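Local coordinates for protein ribulose bisphosphate carboxylase (Hyperthermus butylicus DSM 5456, PDB 6HUN) that probably catalyses the addition of carbon dioxide and water to ribulose 1,5-bisphosphate, giving two molecules of 3-phosphoglycerate, as an archaeal form III Rubisco, at residues A[44-49]-A[98-103]; A[137-142]-A[363-368]; A[167-172]-A[198-203]; A[422-427]-A[441-446]. All coordinates share one frame; numbering follows the deposited sequence.

In the fold
Contacts 1 and 2 lie on one side of the chain's centre and share a sheet: strand 41-49, paired with 99-105 in contact 1, is bonded on its other edge to strand 132-141, which contact 2 joins to the loop 363-368 of the catalytic domain. Contacts 3 and 4 lie on the opposite side and touch through Arg423 and Val422, with Arg423 NH1 probably bonded to Gly198 O. Contacts 1, 2 and 3 are buried; contact 4, whose centre lies about 30 Å from that of the chain, is only partly so. Backbone ladders and apolar packing dominate contact 1, side-chain-to-backbone bonds and waters contact 2, a salt bridge to a buried aspartate contact 3, and one glutamine amide contact 4.

Contact 1: residues A[44-49]-A[98-103]; sequences VFRVTP and SWLVWV
Val47 and Trp99, like Phe45 and Val101, form hydrogen-bonded antiparallel pairs, and the strands 44-49 and 99-103 run 4.6 Å apart at the closest approach of their axes. Phe45 N gives a nearly straight bond to Val101 O, and the return bond from Val101 N reaches Phe45 O over 2.8 Å. The tight part is the face carrying Phe45, Val47, Val101 and Val103. There Val47 CG2 meets Val101 CG2 at 3.7 Å, and the ring of Phe45 turns its CE2 edge to Val103 CG2, 3.6 Å away. On the other face, toward the Val44 end, Val44 CG2 sits over the five-membered ring of Trp102 in a CH-pi contact, 4.1 Å from its centroid; with CG1 between the backbone N and the carbonyl carbon (chi1 52°), CG2 is left anti to N and faces the ring. Toward Ser98 the contact becomes polar: Arg46 and Thr48 are partly exposed, Ser98 buried. Arg46 extends along Ser98, and its NE bonds to Ser98 OG at 3.0 Å, the hydroxyl oxygen lying in the guanidinium plane. Asp96 binds both groups, through a salt bridge to Arg46 NH2 and a hydrogen bond to Ser98 OG. Thr48 hydrogen-bonds Lys307 through OG1. Within the N-terminal domain's sheet, strand 132-141 borders 41-49 and strand 87-93 borders 99-105, while helix 55-65 covers the face of Phe45, Val47 and Trp99 with Ile55 and Ile62.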
# COMPACT_ATOMS: atom_id res chain seq x y z
N VAL A 44 -7.11 12.08 -14.05
CA VAL A 44 -6.75 13.48 -13.89
C VAL A 44 -5.66 13.59 -12.82
O VAL A 44 -5.82 13.12 -11.68
CB VAL A 44 -7.96 14.37 -13.61
CG1 VAL A 44 -8.78 13.84 -12.45
CG2 VAL A 44 -7.47 15.79 -13.36
N PHE A 45 -4.52 14.12 -13.24
CA PHE A 45 -3.31 14.21 -12.43
C PHE A 45 -3.07 15.67 -12.12
O PHE A 45 -3.28 16.52 -12.98
CB PHE A 45 -2.07 13.67 -13.17
CG PHE A 45 -2.14 12.22 -13.57
CD1 PHE A 45 -1.94 11.20 -12.63
CD2 PHE A 45 -2.31 11.86 -14.88
CE1 PHE A 45 -1.96 9.84 -13.07
CE2 PHE A 45 -2.35 10.56 -15.28
CZ PHE A 45 -2.19 9.52 -14.35
N ARG A 46 -2.55 15.95 -10.94
CA ARG A 46 -2.02 17.28 -10.64
C ARG A 46 -0.49 17.19 -10.70
O ARG A 46 0.12 16.48 -9.89
CB ARG A 46 -2.51 17.76 -9.28
CG ARG A 46 -1.94 19.15 -8.96
CD ARG A 46 -2.52 19.65 -7.59
NE ARG A 46 -2.17 21.07 -7.37
CZ ARG A 46 -2.73 21.80 -6.41
NH1 ARG A 46 -3.65 21.26 -5.61
NH2 ARG A 46 -2.40 23.10 -6.27
N VAL A 47 0.12 17.86 -11.67
CA VAL A 47 1.51 17.61 -12.08
C VAL A 47 2.30 18.87 -11.80
O VAL A 47 1.94 19.95 -12.29
CB VAL A 47 1.62 17.25 -13.57
CG1 VAL A 47 3.07 16.95 -13.98
CG2 VAL A 47 0.64 16.07 -13.94
N THR A 48 3.37 18.71 -11.04
CA THR A 48 4.38 19.74 -10.84
C THR A 48 5.67 19.30 -11.54
O THR A 48 6.41 18.43 -11.01
CB THR A 48 4.64 19.99 -9.35
OG1 THR A 48 3.42 20.34 -8.69
CG2 THR A 48 5.66 21.13 -9.19
N PRO A 49 5.95 19.81 -12.72
CA PRO A 49 7.16 19.38 -13.43
C PRO A 49 8.39 19.79 -12.66
O PRO A 49 8.40 20.80 -11.95
CB PRO A 49 7.06 20.13 -14.77
CG PRO A 49 5.63 20.64 -14.83
CD PRO A 49 5.22 20.89 -13.43
N SER A 98 1.76 24.06 -10.75
CA SER A 98 1.21 22.75 -11.06
C SER A 98 0.05 22.90 -12.03
O SER A 98 -0.54 23.98 -12.19
CB SER A 98 0.78 22.03 -9.76
OG SER A 98 -0.37 22.65 -9.21
N TRP A 99 -0.21 21.82 -12.75
CA TRP A 99 -1.24 21.74 -13.77
C TRP A 99 -2.13 20.54 -13.50
O TRP A 99 -1.67 19.51 -12.98
CB TRP A 99 -0.60 21.58 -15.14
CG TRP A 99 0.30 22.72 -15.56
CD1 TRP A 99 1.44 23.18 -14.96
CD2 TRP A 99 0.10 23.53 -16.70
NE1 TRP A 99 1.95 24.23 -15.66
CE2 TRP A 99 1.15 24.46 -16.75
CE3 TRP A 99 -0.85 23.53 -17.71
CZ2 TRP A 99 1.28 25.38 -17.75
CZ3 TRP A 99 -0.75 24.45 -18.70
CH2 TRP A 99 0.31 25.37 -18.72
N LEU A 100 -3.39 20.65 -13.87
CA LEU A 100 -4.19 19.45 -14.04
C LEU A 100 -3.94 18.93 -15.45
O LEU A 100 -3.98 19.69 -16.43
CB LEU A 100 -5.68 19.69 -13.80
CG LEU A 100 -6.02 20.08 -12.35
CD1 LEU A 100 -7.56 20.40 -12.20
CD2 LEU A 100 -5.71 18.96 -11.37
N VAL A 101 -3.71 17.63 -15.55
CA VAL A 101 -3.52 16.96 -16.82
C VAL A 101 -4.51 15.81 -16.90
O VAL A 101 -4.52 14.93 -16.03
CB VAL A 101 -2.08 16.43 -17.01
CG1 VAL A 101 -1.97 15.73 -18.37
CG2 VAL A 101 -1.08 17.56 -16.90
N TRP A 102 -5.29 15.76 -17.96
CA TRP A 102 -6.14 14.62 -18.22
C TRP A 102 -5.45 13.70 -19.19
O TRP A 102 -5.02 14.12 -20.28
CB TRP A 102 -7.51 15.03 -18.81
CG TRP A 102 -8.40 15.77 -17.86
CD1 TRP A 102 -9.55 15.31 -17.28
CD2 TRP A 102 -8.25 17.12 -17.40
NE1 TRP A 102 -10.10 16.27 -16.50
CE2 TRP A 102 -9.33 17.40 -16.55
CE3 TRP A 102 -7.30 18.13 -17.62
CZ2 TRP A 102 -9.48 18.63 -15.91
CZ3 TRP A 102 -7.45 19.33 -17.00
CH2 TRP A 102 -8.54 19.59 -16.16
N VAL A 103 -5.43 12.42 -18.85
CA VAL A 103 -4.83 11.38 -19.68
C VAL A 103 -5.89 10.33 -19.95
O VAL A 103 -6.57 9.87 -19.02
CB VAL A 103 -3.59 10.74 -19.01
CG1 VAL A 103 -2.91 9.72 -19.98
CG2 VAL A 103 -2.62 11.80 -18.62

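Contact 2: residues A[137-142]-A[363-368]; sequences VEDVYF and LFHLEQ
Asp139 and His365 approach to 5.6 Å between CA atoms where the end of strand 137-141 and segment 363-368 run in nearly the same direction, 17° apart. Leu366 N donates to Asp139 OD2 over 2.7 Å, on the anti side of that oxygen and tilted out of the carboxylate plane; chi1 of -163° swings the carboxylate anti to its own nitrogen and across to the loop. One water bridges Glu138 O and Phe364 O, another Asp139 OD2 and Leu366 O. Strand 132-141 has a classic beta bulge here, Glu138 and Asp139 standing opposite the single Val44, and the contact joins the N-terminal to the catalytic domain. Glu138 OE2 lies at the ring edge of Phe364, 3.5 Å from CD2, while its OE1 is salt-bridged to Arg136. Gln368 bends at chi2 and meets the backbone of Phe142 edge-on: OE1 accepts from Phe142 N and NE2 donates to Phe142 O, both at 3.0 Å and 175°, in plane and on lone pairs. OE1 also bonds to Lys317 NZ, which salt-bridges Asp139 OD1. A leucine for Gln368 would probably leave the N-H and carbonyl of Phe142 without these mates and Lys317 without OE1. Leu366 CD1 packs 3.9 Å from Tyr141 CB.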
# COMPACT_ATOMS: atom_id res chain seq x y z
N VAL A 137 -2.57 11.93 -7.99
CA VAL A 137 -3.64 11.34 -8.81
C VAL A 137 -4.94 11.76 -8.16
O VAL A 137 -5.23 11.35 -7.03
CB VAL A 137 -3.54 9.80 -8.91
CG1 VAL A 137 -4.57 9.36 -9.98
CG2 VAL A 137 -2.13 9.42 -9.36
N GLU A 138 -5.71 12.61 -8.85
CA GLU A 138 -6.88 13.21 -8.22
C GLU A 138 -8.14 12.34 -8.37
O GLU A 138 -8.95 12.23 -7.43
CB GLU A 138 -7.14 14.60 -8.83
CG GLU A 138 -5.97 15.59 -8.77
CD GLU A 138 -5.77 16.21 -7.37
OE1 GLU A 138 -6.24 15.69 -6.34
OE2 GLU A 138 -5.03 17.22 -7.28
N ASP A 139 -8.33 11.75 -9.55
CA ASP A 139 -9.51 10.96 -9.81
C ASP A 139 -9.27 10.14 -11.07
O ASP A 139 -8.43 10.47 -11.90
CB ASP A 139 -10.74 11.89 -10.03
CG ASP A 139 -12.07 11.14 -9.89
OD1 ASP A 139 -12.04 9.92 -9.56
OD2 ASP A 139 -13.13 11.81 -10.04
N VAL A 140 -10.09 9.11 -11.24
CA VAL A 140 -10.01 8.25 -12.43
C VAL A 140 -11.43 7.90 -12.75
O VAL A 140 -12.17 7.49 -11.85
CB VAL A 140 -9.17 6.97 -12.19
CG1 VAL A 140 -9.19 6.09 -13.46
CG2 VAL A 140 -7.71 7.35 -11.90
N TYR A 141 -11.79 8.08 -14.03
CA TYR A 141 -13.09 7.70 -14.55
C TYR A 141 -12.96 6.30 -15.09
O TYR A 141 -12.06 6.03 -15.91
CB TYR A 141 -13.50 8.64 -15.67
CG TYR A 141 -14.54 7.99 -16.59
CD1 TYR A 141 -15.86 7.89 -16.19
CD2 TYR A 141 -14.19 7.44 -17.81
CE1 TYR A 141 -16.86 7.31 -17.01
CE2 TYR A 141 -15.19 6.81 -18.68
CZ TYR A 141 -16.51 6.76 -18.23
OH TYR A 141 -17.52 6.19 -18.98
N PHE A 142 -13.85 5.42 -14.63
CA PHE A 142 -13.87 4.03 -15.07
C PHE A 142 -15.06 3.84 -16.01
O PHE A 142 -16.19 4.09 -15.58
CB PHE A 142 -13.98 3.08 -13.89
CG PHE A 142 -12.78 3.14 -12.99
CD1 PHE A 142 -11.60 2.57 -13.41
CD2 PHE A 142 -12.81 3.84 -11.83
CE1 PHE A 142 -10.46 2.64 -12.60
CE2 PHE A 142 -11.67 3.90 -11.00
CZ PHE A 142 -10.51 3.31 -11.41
N LEU A 363 -12.82 20.87 -11.38
CA LEU A 363 -12.00 20.12 -12.32
C LEU A 363 -11.25 18.97 -11.66
O LEU A 363 -10.64 18.16 -12.36
CB LEU A 363 -11.02 21.06 -13.02
CG LEU A 363 -11.66 22.19 -13.85
CD1 LEU A 363 -10.58 23.14 -14.27
CD2 LEU A 363 -12.37 21.59 -15.06
N PHE A 364 -11.34 18.84 -10.33
CA PHE A 364 -10.56 17.86 -9.59
C PHE A 364 -11.24 16.49 -9.51
O PHE A 364 -10.65 15.55 -8.98
CB PHE A 364 -10.32 18.36 -8.17
CG PHE A 364 -9.28 19.44 -8.10
CD1 PHE A 364 -9.65 20.77 -8.26
CD2 PHE A 364 -7.96 19.13 -7.84
CE1 PHE A 364 -8.70 21.78 -8.19
CE2 PHE A 364 -7.00 20.13 -7.77
CZ PHE A 364 -7.33 21.44 -7.96
N HIS A 365 -12.47 16.37 -10.01
CA HIS A 365 -13.21 15.12 -9.97
C HIS A 365 -13.86 14.94 -11.33
O HIS A 365 -14.06 15.91 -12.07
CB HIS A 365 -14.31 15.09 -8.86
CG HIS A 365 -13.81 15.44 -7.50
ND1 HIS A 365 -14.06 16.67 -6.92
CD2 HIS A 365 -13.10 14.73 -6.60
CE1 HIS A 365 -13.48 16.71 -5.73
NE2 HIS A 365 -12.92 15.54 -5.50
N LEU A 366 -14.21 13.71 -11.64
CA LEU A 366 -14.81 13.37 -12.94
C LEU A 366 -16.20 12.82 -12.74
O LEU A 366 -16.54 12.31 -11.68
CB LEU A 366 -13.95 12.32 -13.66
CG LEU A 366 -12.54 12.80 -14.04
CD1 LEU A 366 -11.54 11.65 -14.14
CD2 LEU A 366 -12.62 13.53 -15.34
N GLU A 367 -17.02 12.90 -13.77
CA GLU A 367 -18.34 12.28 -13.68
C GLU A 367 -18.15 10.76 -13.63
O GLU A 367 -17.24 10.24 -14.27
CB GLU A 367 -19.17 12.77 -14.88
CG GLU A 367 -20.20 11.83 -15.38
CD GLU A 367 -20.90 12.41 -16.59
OE1 GLU A 367 -21.25 13.62 -16.57
OE2 GLU A 367 -21.08 11.65 -17.56
N GLN A 368 -19.00 10.03 -12.84
CA GLN A 368 -18.84 8.58 -12.66
C GLN A 368 -20.21 7.91 -12.43
O GLN A 368 -20.74 7.96 -11.31
CB GLN A 368 -17.89 8.25 -11.51
CG GLN A 368 -17.77 6.73 -11.30
CD GLN A 368 -16.97 6.08 -12.43
OE1 GLN A 368 -15.74 6.27 -12.52
NE2 GLN A 368 -17.63 5.32 -13.26
O HOH W 1 -9.87 14.69 -6.30
O HOH W 2 -15.29 10.31 -9.87

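Contact 3: residues A[167-172]-A[198-203]; sequences KDRPIL and GIDLVK
The first beta-alpha-beta crossover of the eight-stranded TIM barrel, strand 171-174, helix 184-196 and strand 201-203, is tied together at the N-terminal ends of its two strands by Arg169 and Asp200. The guanidinium meets the carboxylate end-on: NH2 reaches OD1 of Asp200 at 2.9 Å and NH1 reaches OD2 at 3.0 Å, both bonds almost straight and on the syn sides of the oxygens, with the two flat groups 19° apart. Arg169 starts with CG wedged between its backbone N and carbonyl carbon (chi1 66°) and then runs extended, which carries the guanidinium to Asp200; NH1 also bonds to Pro170 O. Two bonds thus fix the rotation of the guanidinium against the carboxylate. The buried Asp200 OD2 takes a further donor, Leu172 N, at 2.8 Å on its anti lone pair. These positive and N-H partners would be expected to favour the ionised carboxylate.

Gly198, with positive phi, ends helix 184-196 in a Schellman motif, and the chain then enters strand 201-203. At the end of that strand is Lys203, predicted to bind magnesium as a carbamate but not carbamylated in this structure; its NZ bonds to Gln403 OE1. Apolar groups flank the salt bridge. Ile171 CG2 packs on Leu201 CD1, and Ile199 CD1 reaches Leu172 CB at 3.8 Å, the two side chains nearly perpendicular. Helix 415-431 covers Leu172 with Val422. The backbone completes the joint at Leu172 O, which accepts from Leu201 N at 3.1 Å in the carbonyl plane and, at 3.2 Å, from Asp200 N, which stands out of that plane.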
# COMPACT_ATOMS: atom_id res chain seq x y z
N LYS A 167 -33.92 0.37 9.78
CA LYS A 167 -34.52 0.81 8.52
C LYS A 167 -34.01 2.17 8.05
O LYS A 167 -33.76 2.35 6.86
CB LYS A 167 -36.04 0.83 8.66
CG LYS A 167 -36.73 1.19 7.36
CD LYS A 167 -38.24 0.98 7.45
CE LYS A 167 -38.94 1.30 6.14
NZ LYS A 167 -39.03 2.77 5.89
N ASP A 168 -33.87 3.18 8.97
CA ASP A 168 -33.77 4.59 8.59
C ASP A 168 -32.67 5.36 9.30
O ASP A 168 -32.00 6.14 8.64
CB ASP A 168 -35.10 5.36 8.88
CG ASP A 168 -36.25 4.84 8.06
OD1 ASP A 168 -36.05 4.70 6.83
OD2 ASP A 168 -37.31 4.55 8.64
N ARG A 169 -32.48 5.17 10.60
CA ARG A 169 -31.53 5.96 11.37
C ARG A 169 -30.10 5.60 11.00
O ARG A 169 -29.85 4.57 10.38
CB ARG A 169 -31.77 5.75 12.86
CG ARG A 169 -31.47 4.37 13.36
CD ARG A 169 -31.37 4.38 14.85
NE ARG A 169 -31.40 3.06 15.46
CZ ARG A 169 -30.31 2.31 15.61
NH1 ARG A 169 -29.12 2.75 15.20
NH2 ARG A 169 -30.42 1.11 16.18
N PRO A 170 -29.13 6.46 11.37
CA PRO A 170 -27.72 6.06 11.25
C PRO A 170 -27.40 4.87 12.14
O PRO A 170 -27.97 4.69 13.21
CB PRO A 170 -26.94 7.31 11.71
CG PRO A 170 -27.90 8.44 11.69
CD PRO A 170 -29.28 7.87 11.86
N ILE A 171 -26.44 4.07 11.70
CA ILE A 171 -26.00 2.96 12.53
C ILE A 171 -24.86 3.43 13.42
O ILE A 171 -24.02 4.24 13.00
CB ILE A 171 -25.60 1.79 11.60
CG1 ILE A 171 -26.86 1.26 10.89
CG2 ILE A 171 -24.81 0.71 12.35
CD1 ILE A 171 -26.53 0.19 9.86
N LEU A 172 -24.76 2.89 14.63
CA LEU A 172 -23.77 3.30 15.61
C LEU A 172 -22.73 2.20 15.87
O LEU A 172 -23.08 1.03 16.02
CB LEU A 172 -24.44 3.66 16.93
CG LEU A 172 -25.55 4.71 16.67
CD1 LEU A 172 -26.48 4.80 17.87
CD2 LEU A 172 -24.95 6.06 16.30
N GLY A 198 -27.48 0.02 23.50
CA GLY A 198 -27.99 0.61 22.27
C GLY A 198 -27.00 0.73 21.11
O GLY A 198 -27.38 1.13 20.00
N ILE A 199 -25.73 0.45 21.32
CA ILE A 199 -24.82 0.49 20.17
C ILE A 199 -25.06 -0.76 19.33
O ILE A 199 -25.47 -1.81 19.85
CB ILE A 199 -23.35 0.66 20.62
CG1 ILE A 199 -23.17 2.01 21.31
CG2 ILE A 199 -22.35 0.52 19.42
CD1 ILE A 199 -23.88 3.14 20.65
N ASP A 200 -24.92 -0.62 18.01
CA ASP A 200 -25.29 -1.68 17.07
C ASP A 200 -24.10 -2.57 16.74
O ASP A 200 -24.28 -3.78 16.58
CB ASP A 200 -25.83 -1.07 15.76
CG ASP A 200 -26.91 -0.03 16.01
OD1 ASP A 200 -27.99 -0.38 16.60
OD2 ASP A 200 -26.66 1.14 15.62
N LEU A 201 -22.91 -1.99 16.69
CA LEU A 201 -21.70 -2.70 16.25
C LEU A 201 -20.58 -2.43 17.23
O LEU A 201 -20.33 -1.27 17.59
CB LEU A 201 -21.26 -2.28 14.85
CG LEU A 201 -22.27 -2.51 13.73
CD1 LEU A 201 -21.82 -1.68 12.55
CD2 LEU A 201 -22.32 -3.98 13.33
N VAL A 202 -19.90 -3.50 17.68
CA VAL A 202 -18.66 -3.33 18.42
C VAL A 202 -17.53 -3.53 17.41
O VAL A 202 -17.63 -4.36 16.50
CB VAL A 202 -18.57 -4.30 19.62
CG1 VAL A 202 -18.95 -5.68 19.20
CG2 VAL A 202 -17.18 -4.27 20.25
N LYS A 203 -16.51 -2.70 17.49
CA LYS A 203 -15.50 -2.66 16.43
C LYS A 203 -14.13 -2.86 17.01
O LYS A 203 -13.73 -2.16 17.94
CB LYS A 203 -15.57 -1.32 15.70
CG LYS A 203 -14.66 -1.10 14.48
CD LYS A 203 -14.94 0.36 14.05
CE LYS A 203 -14.15 0.78 12.84
NZ LYS A 203 -13.11 1.85 13.10

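Contact 4: residues A[422-427]-A[441-446]; sequences VRQAVE and EHRELA
Gln424 reaches out from helix 415-431 toward the start of helix 443-452 and carries most of this contact. Its CB lies 4.1 Å from Leu445 CB, the two side chains running past one another from opposing helices. With chi1 of -63° the CG is anti to the carbonyl carbon, and the chain beyond it is extended, which delivers the amide to the helix start. CG comes within 4.1 Å of His442 CD2, and CD lies 3.8 Å from His442 CB. OE1 accepts from Leu445 N at 3.0 Å, a somewhat bent bond in which the donor sits nearly along the C=O axis. NE2 donates to Glu444 OE1 at 3.1 Å; the acceptor lies close to the amide plane, whereas the nitrogen stands well above the carboxylate plane. Arg443 NH2 forms a salt bridge with that OE1 by charge alone, no N-H pointing at it. NE2 also lies at the edge of the His442 ring, 3.6 Å from CD2. Both ends of the amide are therefore engaged, which fixes its flip. Loss of the amide to an alanine here would probably leave Leu445 N and Glu444 OE1 without these mates and open a gap beside His442.

Alongside, Ala425 CB packs against Leu445 CD1. Glu444 OE2 is salt-bridged to Arg420, one turn back on the helix of Gln424, while the ring of His442 stacks on Tyr438. His442 holds the N-cap position, and a side chain of helix 415-431, which packs on the TIM barrel, takes up a first-turn N-H of the last helix, 443-452.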
# COMPACT_ATOMS: atom_id res chain seq x y z
N VAL A 422 -26.45 8.39 23.33
CA VAL A 422 -26.25 8.53 21.89
C VAL A 422 -27.53 8.18 21.13
O VAL A 422 -27.90 8.88 20.18
CB VAL A 422 -25.08 7.64 21.42
CG1 VAL A 422 -25.10 7.47 19.91
CG2 VAL A 422 -23.79 8.25 21.83
N ARG A 423 -28.20 7.08 21.51
CA ARG A 423 -29.43 6.67 20.83
C ARG A 423 -30.54 7.70 21.02
O ARG A 423 -31.30 7.99 20.09
CB ARG A 423 -29.89 5.30 21.34
CG ARG A 423 -29.08 4.09 20.84
CD ARG A 423 -29.38 3.72 19.36
NE ARG A 423 -30.76 3.31 19.10
CZ ARG A 423 -31.22 2.06 19.18
NH1 ARG A 423 -30.42 1.06 19.55
NH2 ARG A 423 -32.49 1.79 18.91
N GLN A 424 -30.63 8.28 22.20
CA GLN A 424 -31.64 9.32 22.38
C GLN A 424 -31.29 10.55 21.55
O GLN A 424 -32.18 11.16 20.95
CB GLN A 424 -31.78 9.68 23.86
CG GLN A 424 -32.26 8.52 24.68
CD GLN A 424 -32.03 8.74 26.15
OE1 GLN A 424 -31.28 9.64 26.57
NE2 GLN A 424 -32.71 7.93 26.96
N ALA A 425 -30.00 10.89 21.49
CA ALA A 425 -29.57 12.00 20.65
C ALA A 425 -29.93 11.75 19.19
O ALA A 425 -30.44 12.65 18.51
CB ALA A 425 -28.07 12.24 20.82
N VAL A 426 -29.70 10.52 18.70
CA VAL A 426 -30.09 10.17 17.34
C VAL A 426 -31.60 10.23 17.17
O VAL A 426 -32.10 10.63 16.11
CB VAL A 426 -29.54 8.77 16.99
CG1 VAL A 426 -30.15 8.22 15.68
CG2 VAL A 426 -28.05 8.91 16.85
N GLU A 427 -32.33 9.78 18.20
CA GLU A 427 -33.79 9.82 18.21
C GLU A 427 -34.32 11.24 18.06
O GLU A 427 -35.22 11.49 17.26
CB GLU A 427 -34.31 9.18 19.49
CG GLU A 427 -35.75 8.68 19.39
CD GLU A 427 -35.87 7.50 18.42
OE1 GLU A 427 -35.92 6.34 18.89
OE2 GLU A 427 -35.91 7.74 17.19
N GLU A 441 -37.09 14.88 29.19
CA GLU A 441 -37.66 13.62 29.62
C GLU A 441 -36.72 12.47 29.33
O GLU A 441 -37.16 11.32 29.26
CB GLU A 441 -39.04 13.41 28.99
CG GLU A 441 -40.01 14.56 29.28
CD GLU A 441 -40.50 14.61 30.73
OE1 GLU A 441 -40.71 13.53 31.33
OE2 GLU A 441 -40.73 15.72 31.28
N HIS A 442 -35.42 12.76 29.15
CA HIS A 442 -34.45 11.71 28.81
C HIS A 442 -33.16 11.90 29.61
O HIS A 442 -32.28 12.67 29.21
CB HIS A 442 -34.20 11.68 27.32
CG HIS A 442 -35.35 11.06 26.58
ND1 HIS A 442 -36.32 11.82 25.95
CD2 HIS A 442 -35.73 9.77 26.46
CE1 HIS A 442 -37.23 11.01 25.43
NE2 HIS A 442 -36.90 9.76 25.73
N ARG A 443 -33.05 11.13 30.71
CA ARG A 443 -32.00 11.31 31.72
C ARG A 443 -30.60 11.13 31.12
O ARG A 443 -29.75 12.03 31.23
CB ARG A 443 -32.19 10.30 32.86
CG ARG A 443 -33.47 10.33 33.74
CD ARG A 443 -34.80 10.00 33.05
NE ARG A 443 -34.70 8.72 32.36
CZ ARG A 443 -35.18 8.50 31.14
NH1 ARG A 443 -35.89 9.44 30.53
NH2 ARG A 443 -35.00 7.32 30.53
N GLU A 444 -30.33 9.95 30.55
CA GLU A 444 -28.99 9.62 30.06
C GLU A 444 -28.45 10.72 29.15
O GLU A 444 -27.33 11.22 29.33
CB GLU A 444 -29.03 8.26 29.33
CG GLU A 444 -29.52 7.07 30.19
CD GLU A 444 -31.06 6.91 30.26
OE1 GLU A 444 -31.79 7.87 29.96
OE2 GLU A 444 -31.54 5.81 30.64
N LEU A 445 -29.24 11.12 28.16
CA LEU A 445 -28.87 12.24 27.29
C LEU A 445 -28.66 13.53 28.08
O LEU A 445 -27.79 14.34 27.74
CB LEU A 445 -29.97 12.46 26.26
CG LEU A 445 -29.78 13.75 25.44
CD1 LEU A 445 -28.47 13.70 24.64
CD2 LEU A 445 -30.96 14.13 24.57
N ALA A 446 -29.50 13.76 29.11
CA ALA A 446 -29.42 15.03 29.82
C ALA A 446 -28.00 15.27 30.28
O ALA A 446 -27.43 16.34 30.05
CB ALA A 446 -30.42 15.04 30.99